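Local structure of phosphatidylinositol phosphate phosphatase (Schizosaccharomyces pombe, 1I9Z) at residues A30-G36 against G61-Q67; S165-Y171 against D207-S213; R177-Y181 against K245-F249. The protein removes the 5-phosphate from soluble and lipid inositol phosphates, including phosphatidylinositol 4,5-bisphosphate, through the catalytic domain of a synaptojanin-like enzyme active in membrane trafficking. One frame throughout, in Å; residues are numbered along the deposited sequence.

Interaction 1: residues A30-G36 against G61-Q67. With CA (calcium ion), chain B.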
loop_
_atom_site.group_PDB
_atom_site.type_symbol
_atom_site.label_atom_id
_atom_site.label_comp_id
_atom_site.label_asym_id
_atom_site.label_seq_id
_atom_site.Cartn_x
_atom_site.Cartn_y
_atom_site.Cartn_z
ATOM N N ALA A 30 2.255 -2.182 -6.330
ATOM C CA ALA A 30 1.834 -1.858 -7.671
ATOM C C ALA A 30 0.336 -1.611 -7.759
ATOM O O ALA A 30 -0.452 -2.384 -7.234
ATOM C CB ALA A 30 2.211 -3.082 -8.638
ATOM N N SER A 31 -0.030 -0.581 -8.522
ATOM C CA SER A 31 -1.417 -0.175 -8.694
ATOM C C SER A 31 -1.776 0.090 -10.165
ATOM O O SER A 31 -0.990 0.731 -10.921
ATOM C CB SER A 31 -1.702 1.098 -7.847
ATOM O OG SER A 31 -3.092 1.263 -7.756
ATOM N N TYR A 32 -2.972 -0.349 -10.571
ATOM C CA TYR A 32 -3.417 -0.144 -11.938
ATOM C C TYR A 32 -4.923 -0.071 -12.104
ATOM O O TYR A 32 -5.623 -1.029 -11.767
ATOM C CB TYR A 32 -2.853 -1.291 -12.809
ATOM C CG TYR A 32 -2.784 -1.074 -14.321
ATOM C CD1 TYR A 32 -3.175 0.120 -14.946
ATOM C CD2 TYR A 32 -2.232 -2.086 -15.139
ATOM C CE1 TYR A 32 -3.028 0.281 -16.376
ATOM C CE2 TYR A 32 -2.090 -1.925 -16.500
ATOM C CZ TYR A 32 -2.491 -0.756 -17.111
ATOM O OH TYR A 32 -2.395 -0.628 -18.500
ATOM N N ASN A 33 -5.448 1.085 -12.520
ATOM C CA ASN A 33 -6.868 1.201 -12.848
ATOM C C ASN A 33 -6.883 0.739 -14.327
ATOM O O ASN A 33 -6.388 1.424 -15.236
ATOM C CB ASN A 33 -7.381 2.666 -12.831
ATOM C CG ASN A 33 -8.808 2.735 -13.220
ATOM O OD1 ASN A 33 -9.210 2.114 -14.216
ATOM N ND2 ASN A 33 -9.627 3.516 -12.476
ATOM N N LEU A 34 -7.461 -0.442 -14.530
ATOM C CA LEU A 34 -7.523 -1.135 -15.844
ATOM C C LEU A 34 -8.512 -0.689 -16.874
ATOM O O LEU A 34 -8.396 -1.089 -18.052
ATOM C CB LEU A 34 -7.864 -2.615 -15.560
ATOM C CG LEU A 34 -6.847 -3.245 -14.640
ATOM C CD1 LEU A 34 -7.523 -4.589 -14.127
ATOM C CD2 LEU A 34 -5.531 -3.586 -15.410
ATOM N N ASN A 35 -9.521 0.095 -16.460
ATOM C CA ASN A 35 -10.561 0.499 -17.385
ATOM C C ASN A 35 -11.203 -0.755 -18.043
ATOM O O ASN A 35 -11.599 -0.709 -19.241
ATOM C CB ASN A 35 -10.007 1.427 -18.460
ATOM C CG ASN A 35 -11.085 2.143 -19.231
ATOM O OD1 ASN A 35 -12.134 2.535 -18.697
ATOM N ND2 ASN A 35 -10.838 2.302 -20.544
ATOM N N GLY A 36 -11.223 -1.858 -17.286
ATOM C CA GLY A 36 -11.845 -3.094 -17.760
ATOM C C GLY A 36 -11.057 -3.840 -18.824
ATOM O O GLY A 36 -11.607 -4.761 -19.426
ATOM N N GLY A 61 -2.627 -4.044 -6.555
ATOM C CA GLY A 61 -3.989 -3.609 -6.477
ATOM C C GLY A 61 -4.480 -3.157 -7.833
ATOM O O GLY A 61 -3.801 -2.380 -8.567
ATOM N N PHE A 62 -5.661 -3.655 -8.197
ATOM C CA PHE A 62 -6.309 -3.292 -9.448
ATOM C C PHE A 62 -7.609 -2.571 -9.191
ATOM O O PHE A 62 -8.297 -2.851 -8.147
ATOM C CB PHE A 62 -6.686 -4.563 -10.296
ATOM C CG PHE A 62 -5.500 -5.303 -10.804
ATOM C CD1 PHE A 62 -5.141 -6.511 -10.251
ATOM C CD2 PHE A 62 -4.750 -4.793 -11.861
ATOM C CE1 PHE A 62 -4.003 -7.242 -10.776
ATOM C CE2 PHE A 62 -3.601 -5.513 -12.390
ATOM C CZ PHE A 62 -3.253 -6.733 -11.839
ATOM N N GLN A 63 -7.924 -1.600 -10.072
ATOM C CA GLN A 63 -9.241 -0.970 -10.069
ATOM C C GLN A 63 -9.872 -1.218 -11.450
ATOM O O GLN A 63 -9.164 -1.385 -12.466
ATOM C CB GLN A 63 -9.209 0.508 -9.752
ATOM C CG GLN A 63 -8.451 0.768 -8.378
ATOM C CD GLN A 63 -6.952 0.786 -8.590
ATOM O OE1 GLN A 63 -6.484 1.300 -9.617
ATOM N NE2 GLN A 63 -6.190 0.286 -7.614
ATOM N N GLU A 64 -11.196 -1.207 -11.487
ATOM C CA GLU A 64 -11.953 -1.459 -12.724
ATOM C C GLU A 64 -11.607 -2.760 -13.453
ATOM O O GLU A 64 -11.400 -2.762 -14.696
ATOM C CB GLU A 64 -11.892 -0.272 -13.713
ATOM C CG GLU A 64 -12.367 1.016 -13.023
ATOM C CD GLU A 64 -12.697 2.110 -13.992
ATOM O OE1 GLU A 64 -13.198 1.790 -15.102
ATOM O OE2 GLU A 64 -12.571 3.286 -13.630
ATOM N N ILE A 65 -11.550 -3.859 -12.722
ATOM C CA ILE A 65 -11.318 -5.176 -13.378
ATOM C C ILE A 65 -12.458 -5.313 -14.410
ATOM O O ILE A 65 -12.306 -5.901 -15.503
ATOM C CB ILE A 65 -11.309 -6.317 -12.341
ATOM C CG1 ILE A 65 -9.944 -6.290 -11.635
ATOM C CG2 ILE A 65 -11.584 -7.756 -13.083
ATOM C CD1 ILE A 65 -9.799 -7.265 -10.533
ATOM N N VAL A 66 -13.592 -4.710 -14.075
ATOM C CA VAL A 66 -14.703 -4.589 -15.012
ATOM C C VAL A 66 -14.854 -3.053 -15.155
ATOM O O VAL A 66 -14.921 -2.323 -14.161
ATOM C CB VAL A 66 -16.002 -5.176 -14.474
ATOM C CG1 VAL A 66 -17.126 -4.934 -15.520
ATOM C CG2 VAL A 66 -15.821 -6.659 -14.256
ATOM N N GLN A 67 -14.839 -2.579 -16.389
ATOM C CA GLN A 67 -14.962 -1.149 -16.673
ATOM C C GLN A 67 -16.247 -0.572 -16.076
ATOM O O GLN A 67 -17.327 -1.129 -16.234
ATOM C CB GLN A 67 -14.934 -0.923 -18.197
ATOM C CG GLN A 67 -15.447 0.418 -18.641
ATOM C CD GLN A 67 -14.947 0.852 -20.007
ATOM O OE1 GLN A 67 -15.072 0.125 -20.986
ATOM N NE2 GLN A 67 -14.388 2.053 -20.079
HETATM CA CA CA B . -12.655 4.442 -16.216
HETATM O O HOH W 1 -10.490 3.811 -15.987
HETATM O O HOH W 2 -12.689 3.625 -22.446
HETATM O O HOH W 3 -13.285 -6.552 -17.901
HETATM O O HOH W 4 -13.808 5.342 -14.519
HETATM O O HOH W 5 -15.264 4.092 -17.192
HETATM O O HOH W 6 -12.454 6.177 -17.567
#
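Asn33 and Glu64 meet at the point where two parallel strands end beside a bound calcium ion. The amide nitrogen of Asn33, ND2, lies 3.2 Å from Glu64 OE2 in a nearly straight hydrogen bond; the acceptor sits in the amide plane, yet it is met from above the carboxylate, the two groups being turned 67° against each other. The same ND2 also donates to Asp207. With CG anti to the backbone N (chi1 178°), Asn33 turns its other amide atom, OD1, back to Asn35 N at 3.0 Å, an Asx turn that bends the chain as the strand finishes, and OD1 also lies within hydrogen-bonding distance of a water bound to the calcium. Glu64 reaches the metal with an extended chain, its ligand atom OE2 standing 2.8 Å from the calcium ion and OE1 2.9 Å from it. OE2 thus meets the cation, Asn33 ND2 and, weakly, His166, while OE1 bonds Leu68 N.

Leu34 packs on the opposite side of the strands. Its CD1 reaches Phe62 CD2 at 3.6 Å and also lies against Ile65 CG1, alongside which the leucine runs in the same direction; CD2 rests over a face of the Tyr32 ring, towards its rim. Behind these side chains the backbones are laced in parallel register, with Gly61 N to Ala30 O at 2.8 Å and Leu34 N to Gln63 O continuing the ladder past the last strand residue of 30-33. The strands belong to the beta-alpha-beta unit 20-33, 44-47, 57-63: Trp46 of its short helix meets the Tyr32 ring edge-to-face, helix 78-94 packs on Leu34 and Ile65, and strand 113-120 flanks 57-63 through Ala114 and Met116.

Interaction 2: residues S165-Y171 against D207-S213. With 2IP (D-myo-inositol-1,4-bisphosphate), chain C.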
loop_
_atom_site.group_PDB
_atom_site.type_symbol
_atom_site.label_atom_id
_atom_site.label_comp_id
_atom_site.label_asym_id
_atom_site.label_seq_id
_atom_site.Cartn_x
_atom_site.Cartn_y
_atom_site.Cartn_z
ATOM N N SER A 165 -7.770 1.027 -2.932
ATOM C CA SER A 165 -9.097 1.618 -3.029
ATOM C C SER A 165 -9.358 2.262 -4.362
ATOM O O SER A 165 -8.411 2.514 -5.171
ATOM C CB SER A 165 -9.246 2.792 -2.006
ATOM O OG SER A 165 -9.023 2.227 -0.752
ATOM N N HIS A 166 -10.636 2.542 -4.576
ATOM C CA HIS A 166 -11.081 3.293 -5.752
ATOM C C HIS A 166 -12.062 4.232 -5.140
ATOM O O HIS A 166 -13.132 3.782 -4.650
ATOM C CB HIS A 166 -11.765 2.351 -6.735
ATOM C CG HIS A 166 -11.960 2.915 -8.108
ATOM N ND1 HIS A 166 -11.717 4.237 -8.445
ATOM C CD2 HIS A 166 -12.465 2.325 -9.221
ATOM C CE1 HIS A 166 -12.073 4.439 -9.714
ATOM N NE2 HIS A 166 -12.520 3.289 -10.195
ATOM N N LEU A 167 -11.716 5.538 -5.095
ATOM C CA LEU A 167 -12.613 6.510 -4.463
ATOM C C LEU A 167 -13.483 7.300 -5.408
ATOM O O LEU A 167 -13.387 7.189 -6.675
ATOM C CB LEU A 167 -11.784 7.459 -3.546
ATOM C CG LEU A 167 -10.767 6.811 -2.618
ATOM C CD1 LEU A 167 -10.084 7.927 -1.743
ATOM C CD2 LEU A 167 -11.475 5.670 -1.703
ATOM N N ALA A 168 -14.377 8.114 -4.842
ATOM C CA ALA A 168 -15.373 8.814 -5.695
ATOM C C ALA A 168 -14.799 9.566 -6.879
ATOM O O ALA A 168 -13.823 10.306 -6.691
ATOM C CB ALA A 168 -16.197 9.769 -4.878
ATOM N N ALA A 169 -15.417 9.423 -8.062
ATOM C CA ALA A 169 -14.907 10.103 -9.269
ATOM C C ALA A 169 -15.543 11.467 -9.336
ATOM O O ALA A 169 -16.589 11.699 -8.702
ATOM C CB ALA A 169 -15.292 9.311 -10.535
ATOM N N GLY A 170 -14.926 12.364 -10.088
ATOM C CA GLY A 170 -15.517 13.684 -10.236
ATOM C C GLY A 170 -14.415 14.723 -10.167
ATOM O O GLY A 170 -13.400 14.541 -9.481
ATOM N N TYR A 171 -14.589 15.792 -10.927
ATOM C CA TYR A 171 -13.600 16.853 -10.942
ATOM C C TYR A 171 -13.511 17.672 -9.648
ATOM O O TYR A 171 -12.458 17.781 -9.020
ATOM C CB TYR A 171 -13.911 17.785 -12.103
ATOM C CG TYR A 171 -12.918 18.910 -12.223
ATOM C CD1 TYR A 171 -11.585 18.656 -12.450
ATOM C CD2 TYR A 171 -13.338 20.248 -12.132
ATOM C CE1 TYR A 171 -10.652 19.695 -12.601
ATOM C CE2 TYR A 171 -12.424 21.304 -12.274
ATOM C CZ TYR A 171 -11.071 20.998 -12.524
ATOM O OH TYR A 171 -10.191 22.032 -12.801
ATOM N N ASP A 207 -6.630 4.264 -6.940
ATOM C CA ASP A 207 -7.160 5.374 -7.732
ATOM C C ASP A 207 -7.996 6.160 -6.727
ATOM O O ASP A 207 -9.211 5.943 -6.561
ATOM C CB ASP A 207 -8.054 4.845 -8.863
ATOM C CG ASP A 207 -8.600 5.974 -9.743
ATOM O OD1 ASP A 207 -8.476 7.167 -9.325
ATOM O OD2 ASP A 207 -9.165 5.665 -10.826
ATOM N N PHE A 208 -7.318 7.094 -6.060
ATOM C CA PHE A 208 -8.014 7.923 -5.068
ATOM C C PHE A 208 -8.851 8.990 -5.763
ATOM O O PHE A 208 -9.675 9.651 -5.138
ATOM C CB PHE A 208 -7.018 8.564 -4.060
ATOM C CG PHE A 208 -6.256 7.586 -3.219
ATOM C CD1 PHE A 208 -6.706 6.263 -3.035
ATOM C CD2 PHE A 208 -5.113 8.014 -2.499
ATOM C CE1 PHE A 208 -6.063 5.412 -2.152
ATOM C CE2 PHE A 208 -4.468 7.177 -1.628
ATOM C CZ PHE A 208 -4.941 5.865 -1.439
ATOM N N ASN A 209 -8.599 9.209 -7.065
ATOM C CA ASN A 209 -9.405 10.109 -7.865
ATOM C C ASN A 209 -9.274 11.593 -7.628
ATOM O O ASN A 209 -10.022 12.359 -8.215
ATOM C CB ASN A 209 -10.914 9.725 -7.838
ATOM C CG ASN A 209 -11.418 9.104 -9.196
ATOM O OD1 ASN A 209 -11.062 9.572 -10.269
ATOM N ND2 ASN A 209 -12.222 8.012 -9.116
ATOM N N TYR A 210 -8.304 11.990 -6.802
ATOM C CA TYR A 210 -8.082 13.412 -6.570
ATOM C C TYR A 210 -7.515 14.028 -7.825
ATOM O O TYR A 210 -6.688 13.394 -8.556
ATOM C CB TYR A 210 -7.167 13.632 -5.396
ATOM C CG TYR A 210 -7.852 13.360 -4.050
ATOM C CD1 TYR A 210 -7.782 12.100 -3.449
ATOM C CD2 TYR A 210 -8.523 14.386 -3.369
ATOM C CE1 TYR A 210 -8.348 11.853 -2.197
ATOM C CE2 TYR A 210 -9.119 14.138 -2.129
ATOM C CZ TYR A 210 -9.008 12.846 -1.556
ATOM O OH TYR A 210 -9.566 12.620 -0.339
ATOM N N ARG A 211 -7.900 15.286 -8.057
ATOM C CA ARG A 211 -7.597 15.965 -9.346
ATOM C C ARG A 211 -6.722 17.222 -9.218
ATOM O O ARG A 211 -6.368 17.664 -8.094
ATOM C CB ARG A 211 -8.919 16.363 -10.033
ATOM C CG ARG A 211 -9.965 15.215 -10.181
ATOM C CD ARG A 211 -9.395 14.018 -10.963
ATOM N NE ARG A 211 -10.362 12.913 -10.980
ATOM C CZ ARG A 211 -11.325 12.778 -11.899
ATOM N NH1 ARG A 211 -11.435 13.680 -12.879
ATOM N NH2 ARG A 211 -12.220 11.774 -11.792
ATOM N N ILE A 212 -6.278 17.732 -10.386
ATOM C CA ILE A 212 -5.490 18.997 -10.373
ATOM C C ILE A 212 -6.556 20.064 -10.659
ATOM O O ILE A 212 -7.240 20.032 -11.703
ATOM C CB ILE A 212 -4.425 18.975 -11.488
ATOM C CG1 ILE A 212 -3.383 17.881 -11.158
ATOM C CG2 ILE A 212 -3.747 20.356 -11.619
ATOM C CD1 ILE A 212 -2.476 17.665 -12.362
ATOM N N SER A 213 -6.673 21.071 -9.762
ATOM C CA SER A 213 -7.726 22.051 -9.927
ATOM C C SER A 213 -7.420 23.199 -10.907
ATOM O O SER A 213 -7.514 24.397 -10.528
ATOM C CB SER A 213 -8.111 22.633 -8.517
ATOM O OG SER A 213 -8.196 21.551 -7.581
HETATM C C1 2IP C . -16.676 13.198 -14.081
HETATM C C2 2IP C . -17.349 11.832 -14.374
HETATM C C3 2IP C . -16.603 11.044 -15.503
HETATM C C4 2IP C . -15.087 10.855 -15.233
HETATM C C5 2IP C . -14.470 12.264 -15.088
HETATM C C6 2IP C . -15.111 13.074 -13.923
HETATM O O1 2IP C . -17.204 14.494 -14.163
HETATM O O2 2IP C . -17.370 10.998 -13.248
HETATM O O3 2IP C . -17.148 9.766 -15.646
HETATM O O4 2IP C . -14.488 10.138 -16.361
HETATM O O5 2IP C . -13.067 12.169 -14.843
HETATM O O6 2IP C . -14.418 14.312 -14.011
HETATM P P4 2IP C . -13.869 8.695 -16.261
HETATM O O41 2IP C . -12.844 8.733 -15.067
HETATM O O42 2IP C . -13.191 8.355 -17.510
HETATM O O43 2IP C . -15.109 7.821 -16.004
HETATM P P1 2IP C . -17.621 15.507 -13.133
HETATM O O11 2IP C . -19.032 15.902 -13.603
HETATM O O12 2IP C . -17.669 15.124 -11.674
HETATM O O13 2IP C . -16.718 16.715 -13.407
#
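One wall of the inositol phosphate pocket is built where strand 158-166 runs out beside the loop that follows strand 201-205. Leu167 N donates to Asp207 O at 2.9 Å and Asp207 N to Ser165 O, framing a single parallel bridge, His166 with Asp207, at the end of the sheet. These two side chains run alongside each other, His166 CE1 3.3 Å from Asp207 OD2, with ring and carboxylate planes 21° apart; OD2 takes its hydrogen bond from Asn33. Asn209, whose chi1 of -108° is off the staggered positions, directs ND2 to Leu167 O at 2.8 Å, with that oxygen close to the amide plane. Leu167 CD1 lies 3.9 Å from Phe208 CB.

Arg211 folds back at chi2 (-57°) and holds Asn209 side-on with two nitrogens: NE donates to the backbone O, and NH2 to the side-chain OD1 at 2.9 Å, both arriving from above the carbonyl planes. One face of the guanidinium lies under Gly170 O. Held in this way, Arg211 NH1 points into the pocket and bonds O5 of the inositol bisphosphate at 3.0 Å and, less closely, O6. From the other segment, Tyr171 N donates to O12 of the 1-phosphate at 3.2 Å, close to Gly170, which has no side chain to obstruct it.

Asn209 thus links both segments as a second-shell residue, consistent with it setting the rotation of Arg211. As O5 is the hydroxyl left once the 5-phosphate has gone, the grip on it is consistent with product recognition, and the guanidinium charge would probably favour a phosphorylated substrate too.

Interaction 3: residues R177-Y181 against K245-F249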
loop_
_atom_site.group_PDB
_atom_site.type_symbol
_atom_site.label_atom_id
_atom_site.label_comp_id
_atom_site.label_asym_id
_atom_site.label_seq_id
_atom_site.Cartn_x
_atom_site.Cartn_y
_atom_site.Cartn_z
ATOM N N ARG A 177 -14.470 12.523 -1.794
ATOM C CA ARG A 177 -13.326 11.629 -1.608
ATOM C C ARG A 177 -12.854 11.693 -0.149
ATOM O O ARG A 177 -12.438 10.693 0.452
ATOM C CB ARG A 177 -12.158 12.058 -2.548
ATOM C CG ARG A 177 -12.510 11.802 -4.019
ATOM C CD ARG A 177 -11.353 12.147 -4.931
ATOM N NE ARG A 177 -11.409 13.538 -5.455
ATOM C CZ ARG A 177 -12.200 13.918 -6.483
ATOM N NH1 ARG A 177 -12.175 15.173 -6.965
ATOM N NH2 ARG A 177 -13.087 13.074 -7.005
ATOM N N ASP A 178 -12.855 12.881 0.450
ATOM C CA ASP A 178 -12.374 12.910 1.853
ATOM C C ASP A 178 -13.315 12.063 2.753
ATOM O O ASP A 178 -12.894 11.390 3.672
ATOM C CB ASP A 178 -12.366 14.356 2.387
ATOM C CG ASP A 178 -11.291 15.213 1.781
ATOM O OD1 ASP A 178 -11.286 16.444 2.150
ATOM O OD2 ASP A 178 -10.428 14.735 0.950
ATOM N N HIS A 179 -14.601 12.143 2.440
ATOM C CA HIS A 179 -15.613 11.405 3.177
ATOM C C HIS A 179 -15.354 9.901 2.976
ATOM O O HIS A 179 -15.550 9.075 3.895
ATOM C CB HIS A 179 -16.978 11.753 2.627
ATOM C CG HIS A 179 -18.050 10.838 3.122
ATOM N ND1 HIS A 179 -18.694 9.927 2.307
ATOM C CD2 HIS A 179 -18.587 10.697 4.352
ATOM C CE1 HIS A 179 -19.602 9.266 3.020
ATOM N NE2 HIS A 179 -19.552 9.717 4.267
ATOM N N ASP A 180 -14.949 9.535 1.760
ATOM C CA ASP A 180 -14.666 8.123 1.477
ATOM C C ASP A 180 -13.482 7.648 2.313
ATOM O O ASP A 180 -13.450 6.517 2.817
ATOM C CB ASP A 180 -14.334 7.900 -0.023
ATOM C CG ASP A 180 -15.538 7.977 -0.917
ATOM O OD1 ASP A 180 -16.668 7.997 -0.402
ATOM O OD2 ASP A 180 -15.378 8.054 -2.162
ATOM N N TYR A 181 -12.475 8.505 2.460
ATOM C CA TYR A 181 -11.352 8.172 3.287
ATOM C C TYR A 181 -11.827 7.869 4.698
ATOM O O TYR A 181 -11.470 6.840 5.301
ATOM C CB TYR A 181 -10.364 9.370 3.377
ATOM C CG TYR A 181 -9.392 9.201 4.516
ATOM C CD1 TYR A 181 -8.313 8.364 4.410
ATOM C CD2 TYR A 181 -9.682 9.750 5.786
ATOM C CE1 TYR A 181 -7.529 8.037 5.533
ATOM C CE2 TYR A 181 -8.948 9.434 6.900
ATOM C CZ TYR A 181 -7.865 8.562 6.767
ATOM O OH TYR A 181 -7.186 8.153 7.847
ATOM N N LYS A 245 -6.874 16.685 7.178
ATOM C CA LYS A 245 -8.246 16.193 6.923
ATOM C C LYS A 245 -8.286 14.698 6.434
ATOM O O LYS A 245 -9.187 13.916 6.819
ATOM C CB LYS A 245 -8.958 17.056 5.851
ATOM C CG LYS A 245 -9.118 18.608 6.066
ATOM C CD LYS A 245 -10.224 19.100 5.093
ATOM C CE LYS A 245 -10.247 20.636 4.749
ATOM N NZ LYS A 245 -11.077 20.994 3.468
ATOM N N VAL A 246 -7.332 14.305 5.586
ATOM C CA VAL A 246 -7.329 12.923 5.085
ATOM C C VAL A 246 -5.968 12.312 5.219
ATOM O O VAL A 246 -4.969 13.019 5.217
ATOM C CB VAL A 246 -7.750 12.825 3.602
ATOM C CG1 VAL A 246 -9.182 13.012 3.499
ATOM C CG2 VAL A 246 -6.988 13.847 2.744
ATOM N N PHE A 247 -5.922 10.985 5.323
ATOM C CA PHE A 247 -4.647 10.273 5.466
ATOM C C PHE A 247 -3.635 10.916 6.428
ATOM O O PHE A 247 -2.475 11.114 6.095
ATOM C CB PHE A 247 -3.928 10.084 4.099
ATOM C CG PHE A 247 -4.804 9.401 3.042
ATOM C CD1 PHE A 247 -5.518 10.147 2.141
ATOM C CD2 PHE A 247 -4.908 8.009 3.010
ATOM C CE1 PHE A 247 -6.346 9.557 1.182
ATOM C CE2 PHE A 247 -5.743 7.408 2.043
ATOM C CZ PHE A 247 -6.440 8.185 1.140
ATOM N N PRO A 248 -4.079 11.228 7.659
ATOM C CA PRO A 248 -3.128 11.823 8.607
ATOM C C PRO A 248 -2.002 10.819 8.913
ATOM O O PRO A 248 -2.181 9.581 8.989
ATOM C CB PRO A 248 -4.000 12.138 9.859
ATOM C CG PRO A 248 -5.148 11.102 9.782
ATOM C CD PRO A 248 -5.436 11.068 8.221
ATOM N N PHE A 249 -0.822 11.354 9.105
ATOM C CA PHE A 249 0.362 10.585 9.372
ATOM C C PHE A 249 0.824 9.721 8.203
ATOM O O PHE A 249 1.725 8.924 8.376
ATOM C CB PHE A 249 0.213 9.746 10.655
ATOM C CG PHE A 249 -0.119 10.580 11.882
ATOM C CD1 PHE A 249 -1.404 10.573 12.415
ATOM C CD2 PHE A 249 0.847 11.418 12.456
ATOM C CE1 PHE A 249 -1.732 11.393 13.494
ATOM C CE2 PHE A 249 0.518 12.248 13.550
ATOM C CZ PHE A 249 -0.768 12.229 14.055
#
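Tyr181 lays one face of its ring over the backbone at the Val246-Phe247 peptide, with Phe247 N 3.3 Å above the ring plane and displaced towards the rim. The ring also turns an edge to the face of Phe247: CD1 stands over the centre of the phenyl ring and comes within 3.6 Å of Phe247 CE2. The centroids are 4.7 Å apart and the planes are inclined at 57°, an edge-to-face pair well short of perpendicular. A chi1 of 164° swings the tyrosine ring away from its own backbone N and across the loop, running past Phe247 in the opposite direction. Its far end reaches Pro248, where OH lies 3.4 Å from CD, so the side chain touches Val246, Phe247 and Pro248 in turn.

One helical turn earlier, Asp178 flanks the same patch. Val246 CG1 fits between the two helix residues, 3.8 Å from Tyr181 CB and 3.3 Å from Asp178 OD2, its side chain crossing the carboxylate at about a right angle. That oxygen finds its hydrogen bond at Tyr210 OH, so the valine packs against an acid already engaged. Lys245 CD lies near Asp178 OD1; NZ is bonded to Gln240 and stays out of salt-bridge contact, 4.7 Å from that oxygen.

No hydrogen bond joins the two segments, and the contact rests mainly on aromatic and aliphatic packing. Phe247 also stacks on Phe208 and touches Leu237 and Leu286. Here helix 174-187 and the loop after helix 236-242 are packed together on the outer side of the five-stranded sheet, one of the two sheets of the DNase I-like sandwich.

From the N terminus, interaction 1 comes first, closing the crossover between strands 20-33 and 57-63 before either of the others opens. Interaction 2 then joins the end of strand 158-166 to the loop after strand 201-205, and interaction 3 crosses it: helix segment 177-181 lies within the loop that interaction 2 closes, whereas 245-249 falls beyond it. Interactions 1 and 2 belong to different sheets and touch at the active-site end. Interactions 2 and 3, with centres 12 Å apart, are tied through helix 174-187, where Asp180 accepts from Ala168 N. Interactions 1 and 3 do not touch, their nearest atoms being about 12 Å apart.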